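Local coordinates for hypothetical protein PH1136 (Pyrococcus horikoshii, PDB 1IXL) that is of unknown function but adopts the hot-dog fold of the thioesterase superfamily and may therefore hydrolyse acyl-CoA thioesters, at residues G18-I23 / A59-N64; A91-D96 / K101-K106; F50-A55 / G71-R76; A28-E33 / A55-M60. All coordinates share one frame; numbering follows the deposited sequence.

Contact 1 (G18-I23 / A59-N64); sequences GKPILI and AMLAVN
L61 reaches out from the last turn of helix 48-63 and meets the outermost strand of the sheet, 19-24, through P20 and I23. Its methyl CD1 does most of the touching: it presses on the pyrrolidine ring of P20, where CG of P20 and CD1 of L61 stand 3.4 Å apart, tighter than an ordinary carbon contact, and it also meets the end of I23, with 3.9 Å between the CD1 atoms of I23 and L61. Both neighbours run obliquely to the leucine. The second branch of I23 works differently. With CG1 beside the backbone N (chi1 -53°), CG2 is turned toward the helix end, 3.8 Å from the carbonyl O of L61 and 4.0 Å from ND2 of N64. No hydrogen bond crosses here, so the join depends on apolar shape: a branched leucine whose CD1 can touch both P20 and I23, a rigid proline ring and a beta-branched isoleucine that suits an extended strand.

N64 is the first residue to leave the helix and does so with positive phi (51°), a conformation asparagine tolerates well. Its amide is fixed from the N-terminal segment, OD1 accepting from the backbone N of R7 and ND2 donating to the O of E5. Within strand 19-24, I21 and L22 both face E29 of strand 27-33 in a classic beta bulge. L61 also rests on A28 of strand 27-33, while A59 and A62 of the same helix pack on V103 of strand 100-109.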
loop_
_atom_site.group_PDB
_atom_site.type_symbol
_atom_site.label_atom_id
_atom_site.label_comp_id
_atom_site.label_asym_id
_atom_site.label_seq_id
_atom_site.Cartn_x
_atom_site.Cartn_y
_atom_site.Cartn_z
ATOM N N GLY A 18 2.959 0.126 -7.655
ATOM C CA GLY A 18 3.085 -1.285 -7.388
ATOM C C GLY A 18 2.195 -2.221 -8.169
ATOM O O GLY A 18 1.227 -1.803 -8.803
ATOM N N LYS A 19 2.548 -3.502 -8.099
ATOM C CA LYS A 19 1.841 -4.577 -8.783
ATOM C C LYS A 19 1.275 -5.500 -7.722
ATOM O O LYS A 19 2.013 -6.088 -6.940
ATOM C CB LYS A 19 2.824 -5.351 -9.677
ATOM C CG LYS A 19 3.564 -4.468 -10.683
ATOM C CD LYS A 19 4.610 -5.266 -11.478
ATOM C CE LYS A 19 5.212 -4.433 -12.601
ATOM N NZ LYS A 19 6.197 -5.211 -13.412
ATOM N N PRO A 20 -0.055 -5.626 -7.664
ATOM C CA PRO A 20 -0.633 -6.508 -6.645
ATOM C C PRO A 20 -0.250 -7.947 -6.997
ATOM O O PRO A 20 -0.302 -8.325 -8.167
ATOM C CB PRO A 20 -2.143 -6.252 -6.776
ATOM C CG PRO A 20 -2.225 -4.874 -7.449
ATOM C CD PRO A 20 -1.095 -4.932 -8.438
ATOM N N ILE A 21 0.166 -8.730 -6.007
ATOM C CA ILE A 21 0.539 -10.115 -6.267
ATOM C C ILE A 21 -0.381 -11.039 -5.495
ATOM O O ILE A 21 -0.355 -12.253 -5.674
ATOM C CB ILE A 21 2.033 -10.407 -5.889
ATOM C CG1 ILE A 21 2.308 -10.048 -4.427
ATOM C CG2 ILE A 21 2.949 -9.617 -6.790
ATOM C CD1 ILE A 21 3.747 -10.362 -3.967
ATOM N N LEU A 22 -1.207 -10.464 -4.629
ATOM C CA LEU A 22 -2.141 -11.277 -3.867
ATOM C C LEU A 22 -3.273 -10.442 -3.297
ATOM O O LEU A 22 -3.037 -9.412 -2.661
ATOM C CB LEU A 22 -1.416 -12.005 -2.723
ATOM C CG LEU A 22 -2.187 -13.129 -2.001
ATOM C CD1 LEU A 22 -1.200 -13.952 -1.174
ATOM C CD2 LEU A 22 -3.268 -12.556 -1.092
ATOM N N ILE A 23 -4.504 -10.874 -3.550
ATOM C CA ILE A 23 -5.655 -10.178 -2.994
ATOM C C ILE A 23 -6.663 -11.228 -2.550
ATOM O O ILE A 23 -7.100 -12.053 -3.351
ATOM C CB ILE A 23 -6.378 -9.264 -4.015
ATOM C CG1 ILE A 23 -5.405 -8.281 -4.681
ATOM C CG2 ILE A 23 -7.501 -8.481 -3.285
ATOM C CD1 ILE A 23 -6.061 -7.399 -5.780
ATOM N N ALA A 59 -3.181 -1.152 1.274
ATOM C CA ALA A 59 -4.270 -0.939 2.217
ATOM C C ALA A 59 -5.612 -0.844 1.475
ATOM O O ALA A 59 -6.603 -1.449 1.897
ATOM C CB ALA A 59 -4.005 0.346 3.031
HETATM N N MSE A 60 -5.638 -0.111 0.364
HETATM C CA MSE A 60 -6.852 0.016 -0.425
HETATM C C MSE A 60 -7.273 -1.370 -0.933
HETATM O O MSE A 60 -8.469 -1.658 -1.040
HETATM C CB MSE A 60 -6.640 0.951 -1.628
HETATM C CG MSE A 60 -6.257 2.408 -1.295
HETATM SE SE MSE A 60 -7.525 3.351 -0.401
HETATM C CE MSE A 60 -7.267 2.831 1.106
ATOM N N LEU A 61 -6.307 -2.230 -1.260
ATOM C CA LEU A 61 -6.662 -3.570 -1.756
ATOM C C LEU A 61 -7.019 -4.542 -0.652
ATOM O O LEU A 61 -7.683 -5.547 -0.908
ATOM C CB LEU A 61 -5.558 -4.160 -2.654
ATOM C CG LEU A 61 -5.318 -3.318 -3.917
ATOM C CD1 LEU A 61 -4.343 -4.014 -4.872
ATOM C CD2 LEU A 61 -6.632 -3.071 -4.614
ATOM N N ALA A 62 -6.588 -4.267 0.573
ATOM C CA ALA A 62 -6.961 -5.139 1.671
ATOM C C ALA A 62 -8.469 -4.930 1.910
ATOM O O ALA A 62 -9.157 -5.835 2.383
ATOM C CB ALA A 62 -6.160 -4.813 2.924
ATOM N N VAL A 63 -8.987 -3.747 1.577
ATOM C CA VAL A 63 -10.430 -3.495 1.744
ATOM C C VAL A 63 -11.106 -3.901 0.445
ATOM O O VAL A 63 -12.146 -4.552 0.451
ATOM C CB VAL A 63 -10.714 -2.019 2.057
ATOM C CG1 VAL A 63 -12.237 -1.782 2.151
ATOM C CG2 VAL A 63 -10.021 -1.640 3.381
ATOM N N ASN A 64 -10.513 -3.485 -0.668
ATOM C CA ASN A 64 -10.971 -3.850 -2.001
ATOM C C ASN A 64 -12.451 -3.622 -2.273
ATOM O O ASN A 64 -13.155 -4.510 -2.750
ATOM C CB ASN A 64 -10.610 -5.318 -2.267
ATOM C CG ASN A 64 -10.731 -5.697 -3.735
ATOM O OD1 ASN A 64 -10.464 -4.884 -4.620
ATOM N ND2 ASN A 64 -11.127 -6.947 -4.003
#

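Contact 2 (A91-D96 / K101-K106); sequences AKIIED and KIVEVK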
loop_
_atom_site.group_PDB
_atom_site.type_symbol
_atom_site.label_atom_id
_atom_site.label_comp_id
_atom_site.label_asym_id
_atom_site.label_seq_id
_atom_site.Cartn_x
_atom_site.Cartn_y
_atom_site.Cartn_z
ATOM N N ALA A 91 -0.732 -5.853 3.645
ATOM C CA ALA A 91 -1.814 -5.126 4.319
ATOM C C ALA A 91 -2.942 -6.020 4.835
ATOM O O ALA A 91 -3.448 -6.854 4.101
ATOM C CB ALA A 91 -2.396 -4.096 3.353
ATOM N N LYS A 92 -3.333 -5.844 6.097
ATOM C CA LYS A 92 -4.428 -6.642 6.660
ATOM C C LYS A 92 -5.414 -5.771 7.437
ATOM O O LYS A 92 -5.009 -4.886 8.183
ATOM C CB LYS A 92 -3.892 -7.734 7.590
ATOM C CG LYS A 92 -5.028 -8.588 8.209
ATOM C CD LYS A 92 -4.517 -9.797 8.963
ATOM C CE LYS A 92 -3.744 -9.422 10.213
ATOM N NZ LYS A 92 -3.499 -10.641 11.066
ATOM N N ILE A 93 -6.710 -5.991 7.229
ATOM C CA ILE A 93 -7.710 -5.238 7.964
ATOM C C ILE A 93 -7.599 -5.756 9.396
ATOM O O ILE A 93 -7.714 -6.957 9.626
ATOM C CB ILE A 93 -9.125 -5.508 7.438
ATOM C CG1 ILE A 93 -9.272 -4.936 6.025
ATOM C CG2 ILE A 93 -10.154 -4.869 8.365
ATOM C CD1 ILE A 93 -10.636 -5.216 5.398
ATOM N N ILE A 94 -7.325 -4.871 10.351
ATOM C CA ILE A 94 -7.200 -5.317 11.735
ATOM C C ILE A 94 -8.406 -4.928 12.586
ATOM O O ILE A 94 -8.569 -5.426 13.707
ATOM C CB ILE A 94 -5.905 -4.796 12.423
ATOM C CG1 ILE A 94 -5.834 -3.264 12.353
ATOM C CG2 ILE A 94 -4.674 -5.448 11.784
ATOM C CD1 ILE A 94 -4.769 -2.674 13.285
ATOM N N GLU A 95 -9.240 -4.039 12.057
ATOM C CA GLU A 95 -10.453 -3.620 12.742
ATOM C C GLU A 95 -11.492 -3.255 11.712
ATOM O O GLU A 95 -11.261 -2.408 10.848
ATOM C CB GLU A 95 -10.209 -2.401 13.635
ATOM C CG GLU A 95 -9.586 -2.705 14.978
ATOM C CD GLU A 95 -9.385 -1.450 15.814
ATOM O OE1 GLU A 95 -10.392 -0.801 16.174
ATOM O OE2 GLU A 95 -8.219 -1.117 16.102
ATOM N N ASP A 96 -12.644 -3.905 11.777
ATOM C CA ASP A 96 -13.695 -3.575 10.834
ATOM C C ASP A 96 -14.763 -2.823 11.607
ATOM O O ASP A 96 -15.469 -3.399 12.432
ATOM C CB ASP A 96 -14.297 -4.828 10.214
ATOM C CG ASP A 96 -15.249 -4.500 9.088
ATOM O OD1 ASP A 96 -16.204 -3.721 9.325
ATOM O OD2 ASP A 96 -15.033 -5.009 7.964
ATOM N N LYS A 101 -12.515 1.119 8.101
ATOM C CA LYS A 101 -11.654 -0.040 8.255
ATOM C C LYS A 101 -10.253 0.397 8.695
ATOM O O LYS A 101 -9.694 1.329 8.135
ATOM C CB LYS A 101 -11.548 -0.764 6.915
ATOM C CG LYS A 101 -12.892 -0.978 6.213
ATOM C CD LYS A 101 -13.691 -2.080 6.890
ATOM C CE LYS A 101 -14.977 -2.407 6.127
ATOM N NZ LYS A 101 -14.739 -2.707 4.690
ATOM N N ILE A 102 -9.701 -0.253 9.711
ATOM C CA ILE A 102 -8.347 0.077 10.156
ATOM C C ILE A 102 -7.463 -1.024 9.566
ATOM O O ILE A 102 -7.672 -2.206 9.814
ATOM C CB ILE A 102 -8.236 0.098 11.688
ATOM C CG1 ILE A 102 -9.124 1.209 12.252
ATOM C CG2 ILE A 102 -6.796 0.355 12.109
ATOM C CD1 ILE A 102 -9.200 1.223 13.794
ATOM N N VAL A 103 -6.487 -0.631 8.758
ATOM C CA VAL A 103 -5.625 -1.604 8.099
ATOM C C VAL A 103 -4.188 -1.405 8.540
ATOM O O VAL A 103 -3.695 -0.284 8.553
ATOM C CB VAL A 103 -5.707 -1.417 6.582
ATOM C CG1 VAL A 103 -4.813 -2.420 5.870
ATOM C CG2 VAL A 103 -7.167 -1.550 6.138
ATOM N N GLU A 104 -3.526 -2.484 8.926
ATOM C CA GLU A 104 -2.136 -2.374 9.327
ATOM C C GLU A 104 -1.334 -2.771 8.094
ATOM O O GLU A 104 -1.709 -3.698 7.373
ATOM C CB GLU A 104 -1.826 -3.327 10.488
ATOM C CG GLU A 104 -0.355 -3.330 10.888
ATOM C CD GLU A 104 -0.099 -4.107 12.166
ATOM O OE1 GLU A 104 -0.602 -5.252 12.269
ATOM O OE2 GLU A 104 0.603 -3.574 13.059
ATOM N N VAL A 105 -0.251 -2.058 7.823
ATOM C CA VAL A 105 0.560 -2.393 6.663
ATOM C C VAL A 105 2.026 -2.382 7.064
ATOM O O VAL A 105 2.478 -1.529 7.837
ATOM C CB VAL A 105 0.382 -1.368 5.493
ATOM C CG1 VAL A 105 1.207 -1.802 4.310
ATOM C CG2 VAL A 105 -1.078 -1.253 5.078
ATOM N N LYS A 106 2.762 -3.350 6.552
ATOM C CA LYS A 106 4.182 -3.420 6.811
ATOM C C LYS A 106 4.800 -3.601 5.441
ATOM O O LYS A 106 4.315 -4.402 4.638
ATOM C CB LYS A 106 4.518 -4.607 7.729
ATOM C CG LYS A 106 4.322 -4.288 9.201
ATOM C CD LYS A 106 5.091 -5.250 10.089
ATOM C CE LYS A 106 4.175 -6.252 10.746
ATOM N NZ LYS A 106 3.251 -5.546 11.673
#
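I102 and E95 lie side by side across a beta hairpin, strands 86-97 and 100-109 of the antiparallel hot-dog sheet, at the point where a classic beta bulge shifts the register by one. I94 and E95 both face I102, whose carbonyl O takes two N-H groups: a short bond from I94 N (2.7 Å) and a longer one from E95 N (3.3 Å), the latter in the carbonyl plane on a lone pair. I102 N returns a nearly straight bond to E95 O, 173° at the hydrogen.

Followed outward from the backbone, CB of I102 lies 3.7 Å from CB of E95. Its CG2 branch, anti to the backbone N, goes to I94 and touches CG1 and CD1 of that residue, while CG1 runs along CB of E95 and ends in CD1, which lies 3.3 Å from OE1 of E95. The glutamate thus lays its chain along the isoleucine, and its charged end suits an exposed position. The first torsion of I94 (chi1 56°) puts its CG1 beside the carbonyl O and CG2 of I102, and its CG2 reaches CB of E104.

The face bearing A91, I93, V103 and V105 is turned to helix 48-63. A91 is small enough to pack against A58 and A62, and CB of A91 lies 3.6 Å from CG2 of V105. At the hairpin end D96 lies alongside K101; OD1 of D96 accepts from G98 N, and OD2 of D96 comes 3.2 Å from CE of K101.

Contact 3 (F50-A55 / G71-R76); sequences FTFGLA and GKAEVR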
loop_
_atom_site.group_PDB
_atom_site.type_symbol
_atom_site.label_atom_id
_atom_site.label_comp_id
_atom_site.label_asym_id
_atom_site.label_seq_id
_atom_site.Cartn_x
_atom_site.Cartn_y
_atom_site.Cartn_z
ATOM N N PHE A 50 7.280 7.302 -2.100
ATOM C CA PHE A 50 6.979 6.133 -2.922
ATOM C C PHE A 50 6.667 4.904 -2.070
ATOM O O PHE A 50 5.747 4.143 -2.370
ATOM C CB PHE A 50 8.138 5.884 -3.896
ATOM C CG PHE A 50 8.307 6.998 -4.898
ATOM C CD1 PHE A 50 7.405 7.140 -5.949
ATOM C CD2 PHE A 50 9.304 7.954 -4.735
ATOM C CE1 PHE A 50 7.487 8.214 -6.819
ATOM C CE2 PHE A 50 9.398 9.036 -5.600
ATOM C CZ PHE A 50 8.491 9.173 -6.646
ATOM N N THR A 51 7.429 4.743 -0.998
ATOM C CA THR A 51 7.229 3.644 -0.072
ATOM C C THR A 51 5.846 3.769 0.559
ATOM O O THR A 51 5.117 2.767 0.729
ATOM C CB THR A 51 8.281 3.689 1.025
ATOM O OG1 THR A 51 9.572 3.732 0.418
ATOM C CG2 THR A 51 8.176 2.445 1.908
ATOM N N PHE A 52 5.480 4.999 0.911
ATOM C CA PHE A 52 4.152 5.256 1.488
ATOM C C PHE A 52 3.067 4.961 0.449
ATOM O O PHE A 52 2.040 4.367 0.772
ATOM C CB PHE A 52 4.022 6.721 1.934
ATOM C CG PHE A 52 2.631 7.093 2.433
ATOM C CD1 PHE A 52 2.328 7.057 3.789
ATOM C CD2 PHE A 52 1.636 7.466 1.539
ATOM C CE1 PHE A 52 1.035 7.391 4.250
ATOM C CE2 PHE A 52 0.333 7.802 1.979
ATOM C CZ PHE A 52 0.035 7.763 3.342
ATOM N N GLY A 53 3.301 5.381 -0.798
ATOM C CA GLY A 53 2.321 5.159 -1.843
ATOM C C GLY A 53 2.077 3.673 -1.995
ATOM O O GLY A 53 0.942 3.231 -2.134
ATOM N N LEU A 54 3.155 2.892 -1.999
ATOM C CA LEU A 54 2.993 1.441 -2.102
ATOM C C LEU A 54 2.166 0.912 -0.928
ATOM O O LEU A 54 1.225 0.122 -1.119
ATOM C CB LEU A 54 4.361 0.739 -2.135
ATOM C CG LEU A 54 4.390 -0.765 -1.801
ATOM C CD1 LEU A 54 3.633 -1.562 -2.855
ATOM C CD2 LEU A 54 5.837 -1.245 -1.738
ATOM N N ALA A 55 2.499 1.322 0.288
ATOM C CA ALA A 55 1.728 0.839 1.444
ATOM C C ALA A 55 0.247 1.258 1.376
ATOM O O ALA A 55 -0.650 0.477 1.706
ATOM C CB ALA A 55 2.355 1.342 2.750
ATOM N N GLY A 71 -8.364 7.949 4.580
ATOM C CA GLY A 71 -8.696 9.163 5.323
ATOM C C GLY A 71 -7.560 9.679 6.183
ATOM O O GLY A 71 -7.301 10.888 6.256
ATOM N N LYS A 72 -6.873 8.748 6.827
ATOM C CA LYS A 72 -5.788 9.094 7.727
ATOM C C LYS A 72 -4.786 7.960 7.775
ATOM O O LYS A 72 -5.131 6.794 7.540
ATOM C CB LYS A 72 -6.369 9.331 9.126
ATOM C CG LYS A 72 -5.371 9.699 10.174
ATOM C CD LYS A 72 -6.063 9.834 11.538
ATOM C CE LYS A 72 -6.474 8.473 12.075
ATOM N NZ LYS A 72 -6.580 8.472 13.564
ATOM N N ALA A 73 -3.547 8.299 8.105
ATOM C CA ALA A 73 -2.502 7.298 8.196
ATOM C C ALA A 73 -1.433 7.744 9.179
ATOM O O ALA A 73 -1.171 8.932 9.327
ATOM C CB ALA A 73 -1.883 7.068 6.813
ATOM N N GLU A 74 -0.850 6.785 9.875
ATOM C CA GLU A 74 0.240 7.062 10.792
ATOM C C GLU A 74 1.292 6.066 10.326
ATOM O O GLU A 74 1.014 4.868 10.227
ATOM C CB GLU A 74 -0.190 6.776 12.230
ATOM C CG GLU A 74 -1.359 7.668 12.665
ATOM C CD GLU A 74 -2.054 7.155 13.913
ATOM O OE1 GLU A 74 -2.169 5.913 14.069
ATOM O OE2 GLU A 74 -2.499 7.996 14.730
ATOM N N VAL A 75 2.482 6.539 10.001
ATOM C CA VAL A 75 3.513 5.621 9.528
ATOM C C VAL A 75 4.865 5.932 10.152
ATOM O O VAL A 75 5.135 7.066 10.565
ATOM C CB VAL A 75 3.672 5.676 7.993
ATOM C CG1 VAL A 75 2.366 5.222 7.302
ATOM C CG2 VAL A 75 4.062 7.098 7.552
ATOM N N ARG A 76 5.695 4.905 10.242
ATOM C CA ARG A 76 7.049 5.025 10.774
ATOM C C ARG A 76 7.934 4.418 9.708
ATOM O O ARG A 76 7.673 3.304 9.224
ATOM C CB ARG A 76 7.233 4.206 12.061
ATOM C CG ARG A 76 6.495 4.738 13.262
ATOM C CD ARG A 76 6.536 3.754 14.427
ATOM N NE ARG A 76 5.625 4.182 15.485
ATOM C CZ ARG A 76 5.921 5.117 16.382
ATOM N NH1 ARG A 76 7.111 5.710 16.349
ATOM N NH2 ARG A 76 5.023 5.469 17.297
#
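F52 leans from helix 48-63 toward strand 68-77 and meets it through A73 and V75. The packed part is confined to one side of the ring. CE1 of F52 is 3.9 Å from CB of A73, which sits at the ring edge near its plane, and CD1 of F52 is 4.0 Å from CG1 of V75, which approaches obliquely. The ring gets there because CG stands anti to the backbone N (chi1 175°), carrying the aromatic end closer to the strand than its CB direction alone would suggest. Residue sizes fit: alanine allows the ring to come close to the strand, and beta-branched valine, crossing the phenylalanine at about a right angle, packs beside it while suiting an extended backbone.

All three touching residues remain partly exposed, and no hydrogen bond joins the segments. K72, E74 and R76 point their polar chains to the other face of the strand, where K72 makes a cation-pi contact with Y120 and E74 OE1 is hydrogen-bonded to Y120 OH. Deeper in, A55 packs on F119, which also backs A73 and V75. Through F52 the helix is linked to the outermost strand 68-77 of the curved sheet, as befits the hot-dog fold, in which an antiparallel sheet wraps around a central helix.

Contact 4 (A28-E33 / A55-M60); sequences AEVELE and ADYAAM
A first torsion near 180° in both V30 (-173°) and Y57 (-180°) turns CG1 of the valine and the tyrosine ring toward each other, while the second methyl of V30 is left to meet the helix backbone. This is the core of the hot-dog fold, where strand 27-33 of the wrapping sheet runs along helix 48-63; the two short segments run roughly antiparallel, at 150°, with their axes 7.5 Å apart.

CG1 of V30 touches the tyrosine obliquely, 3.8 Å from CD2 of Y57, and the valine and the tyrosine cross at about a right angle. CG2 of V30 takes the other neighbour and lies 3.9 Å from CB of A58. Alanine suits this place because its short side chain lets the two backbones approach, V30 and A58 having CA atoms 5.8 Å apart; A58 also packs on A89 and A91 of strand 86-97, the neighbour of strand 27-33 in the sheet. The valine is equally apt, being branched at CB and at home in an extended chain.

No hydrogen bond spans the segments, yet the polar end of Y57 does not go unpaired: OH of Y57 bonds to NH1 of R14 and NE2 of Q6, which fixes the ring from the far end. P20 of strand 19-24 also touches it. Two residues before V30, on the same face of the strand, A28 adds a small methyl, CB of A28 lying 3.8 Å from the carbonyl O of A58.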
loop_
_atom_site.group_PDB
_atom_site.type_symbol
_atom_site.label_atom_id
_atom_site.label_comp_id
_atom_site.label_asym_id
_atom_site.label_seq_id
_atom_site.Cartn_x
_atom_site.Cartn_y
_atom_site.Cartn_z
ATOM N N ALA A 28 -4.039 -8.116 1.441
ATOM C CA ALA A 28 -3.461 -7.927 0.111
ATOM C C ALA A 28 -1.956 -7.719 0.180
ATOM O O ALA A 28 -1.426 -7.275 1.196
ATOM C CB ALA A 28 -4.106 -6.753 -0.586
ATOM N N GLU A 29 -1.283 -8.076 -0.910
ATOM C CA GLU A 29 0.156 -7.924 -1.019
ATOM C C GLU A 29 0.446 -7.293 -2.368
ATOM O O GLU A 29 -0.106 -7.702 -3.399
ATOM C CB GLU A 29 0.870 -9.276 -0.888
ATOM C CG GLU A 29 0.747 -9.901 0.502
ATOM C CD GLU A 29 1.562 -11.176 0.642
ATOM O OE1 GLU A 29 2.242 -11.561 -0.342
ATOM O OE2 GLU A 29 1.527 -11.785 1.738
ATOM N N VAL A 30 1.309 -6.281 -2.350
ATOM C CA VAL A 30 1.677 -5.552 -3.558
ATOM C C VAL A 30 3.198 -5.362 -3.547
ATOM O O VAL A 30 3.778 -5.046 -2.515
ATOM C CB VAL A 30 1.004 -4.156 -3.587
ATOM C CG1 VAL A 30 1.266 -3.488 -4.924
ATOM C CG2 VAL A 30 -0.506 -4.282 -3.314
ATOM N N GLU A 31 3.839 -5.558 -4.690
ATOM C CA GLU A 31 5.287 -5.421 -4.752
ATOM C C GLU A 31 5.686 -4.248 -5.633
ATOM O O GLU A 31 4.960 -3.864 -6.560
ATOM C CB GLU A 31 5.922 -6.709 -5.286
ATOM C CG GLU A 31 5.369 -7.165 -6.620
ATOM C CD GLU A 31 6.180 -8.310 -7.235
ATOM O OE1 GLU A 31 6.584 -9.223 -6.482
ATOM O OE2 GLU A 31 6.399 -8.294 -8.467
ATOM N N LEU A 32 6.845 -3.673 -5.331
ATOM C CA LEU A 32 7.334 -2.546 -6.103
ATOM C C LEU A 32 8.847 -2.613 -6.248
ATOM O O LEU A 32 9.571 -2.787 -5.258
ATOM C CB LEU A 32 6.965 -1.224 -5.416
ATOM C CG LEU A 32 7.525 0.095 -5.979
ATOM C CD1 LEU A 32 6.947 0.371 -7.356
ATOM C CD2 LEU A 32 7.148 1.249 -5.040
ATOM N N GLU A 33 9.304 -2.504 -7.489
ATOM C CA GLU A 33 10.734 -2.469 -7.790
ATOM C C GLU A 33 11.032 -0.969 -7.823
ATOM O O GLU A 33 10.439 -0.233 -8.623
ATOM C CB GLU A 33 11.020 -3.077 -9.171
ATOM C CG GLU A 33 11.027 -4.602 -9.189
ATOM C CD GLU A 33 12.200 -5.185 -8.424
ATOM O OE1 GLU A 33 12.249 -6.430 -8.270
ATOM O OE2 GLU A 33 13.078 -4.397 -7.985
ATOM N N ALA A 55 2.499 1.322 0.288
ATOM C CA ALA A 55 1.728 0.839 1.444
ATOM C C ALA A 55 0.247 1.258 1.376
ATOM O O ALA A 55 -0.650 0.477 1.706
ATOM C CB ALA A 55 2.355 1.342 2.750
ATOM N N ASP A 56 0.011 2.499 0.959
ATOM C CA ASP A 56 -1.344 3.078 0.817
ATOM C C ASP A 56 -2.168 2.196 -0.149
ATOM O O ASP A 56 -3.304 1.812 0.140
ATOM C CB ASP A 56 -1.187 4.515 0.261
ATOM C CG ASP A 56 -2.520 5.230 -0.013
ATOM O OD1 ASP A 56 -3.600 4.590 0.022
ATOM O OD2 ASP A 56 -2.462 6.462 -0.286
ATOM N N TYR A 57 -1.581 1.879 -1.296
ATOM C CA TYR A 57 -2.241 1.054 -2.298
ATOM C C TYR A 57 -2.557 -0.342 -1.753
ATOM O O TYR A 57 -3.638 -0.865 -2.009
ATOM C CB TYR A 57 -1.357 0.992 -3.575
ATOM C CG TYR A 57 -1.872 0.172 -4.770
ATOM C CD1 TYR A 57 -3.234 0.147 -5.116
ATOM C CD2 TYR A 57 -0.969 -0.471 -5.629
ATOM C CE1 TYR A 57 -3.671 -0.482 -6.280
ATOM C CE2 TYR A 57 -1.389 -1.097 -6.802
ATOM C CZ TYR A 57 -2.746 -1.094 -7.128
ATOM O OH TYR A 57 -3.164 -1.635 -8.324
ATOM N N ALA A 58 -1.636 -0.946 -0.995
ATOM C CA ALA A 58 -1.895 -2.268 -0.443
ATOM C C ALA A 58 -3.111 -2.221 0.495
ATOM O O ALA A 58 -3.964 -3.133 0.511
ATOM C CB ALA A 58 -0.643 -2.786 0.319
ATOM N N ALA A 59 -3.181 -1.152 1.274
ATOM C CA ALA A 59 -4.270 -0.939 2.217
ATOM C C ALA A 59 -5.612 -0.844 1.475
ATOM O O ALA A 59 -6.603 -1.449 1.897
ATOM C CB ALA A 59 -4.005 0.346 3.031
HETATM N N MSE A 60 -5.638 -0.111 0.364
HETATM C CA MSE A 60 -6.852 0.016 -0.425
HETATM C C MSE A 60 -7.273 -1.370 -0.933
HETATM O O MSE A 60 -8.469 -1.658 -1.040
HETATM C CB MSE A 60 -6.640 0.951 -1.628
HETATM C CG MSE A 60 -6.257 2.408 -1.295
HETATM SE SE MSE A 60 -7.525 3.351 -0.401
HETATM C CE MSE A 60 -7.267 2.831 1.106
#

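Overall arrangement
From the N terminus, strand 19-24 comes first and strand 27-33 pairs with it; contacts 1 and 4 then close long loops onto helix 48-63. They start on these successive strands and end on the same part of the helix, sharing A59 and M60. Contact 3 opens on an earlier turn of the helix and reaches forward to strand 68-77, so it crosses both. Contact 2 follows in series as a short hairpin loop, yet its strand 86-97 pairs with strand 27-33 and A91 packs against the helix, with V105 on A55. Together, the three helix contacts tie helix 48-63 to both outermost strands of the sheet, while contact 2 pairs two of the inner strands, which the helix packs against.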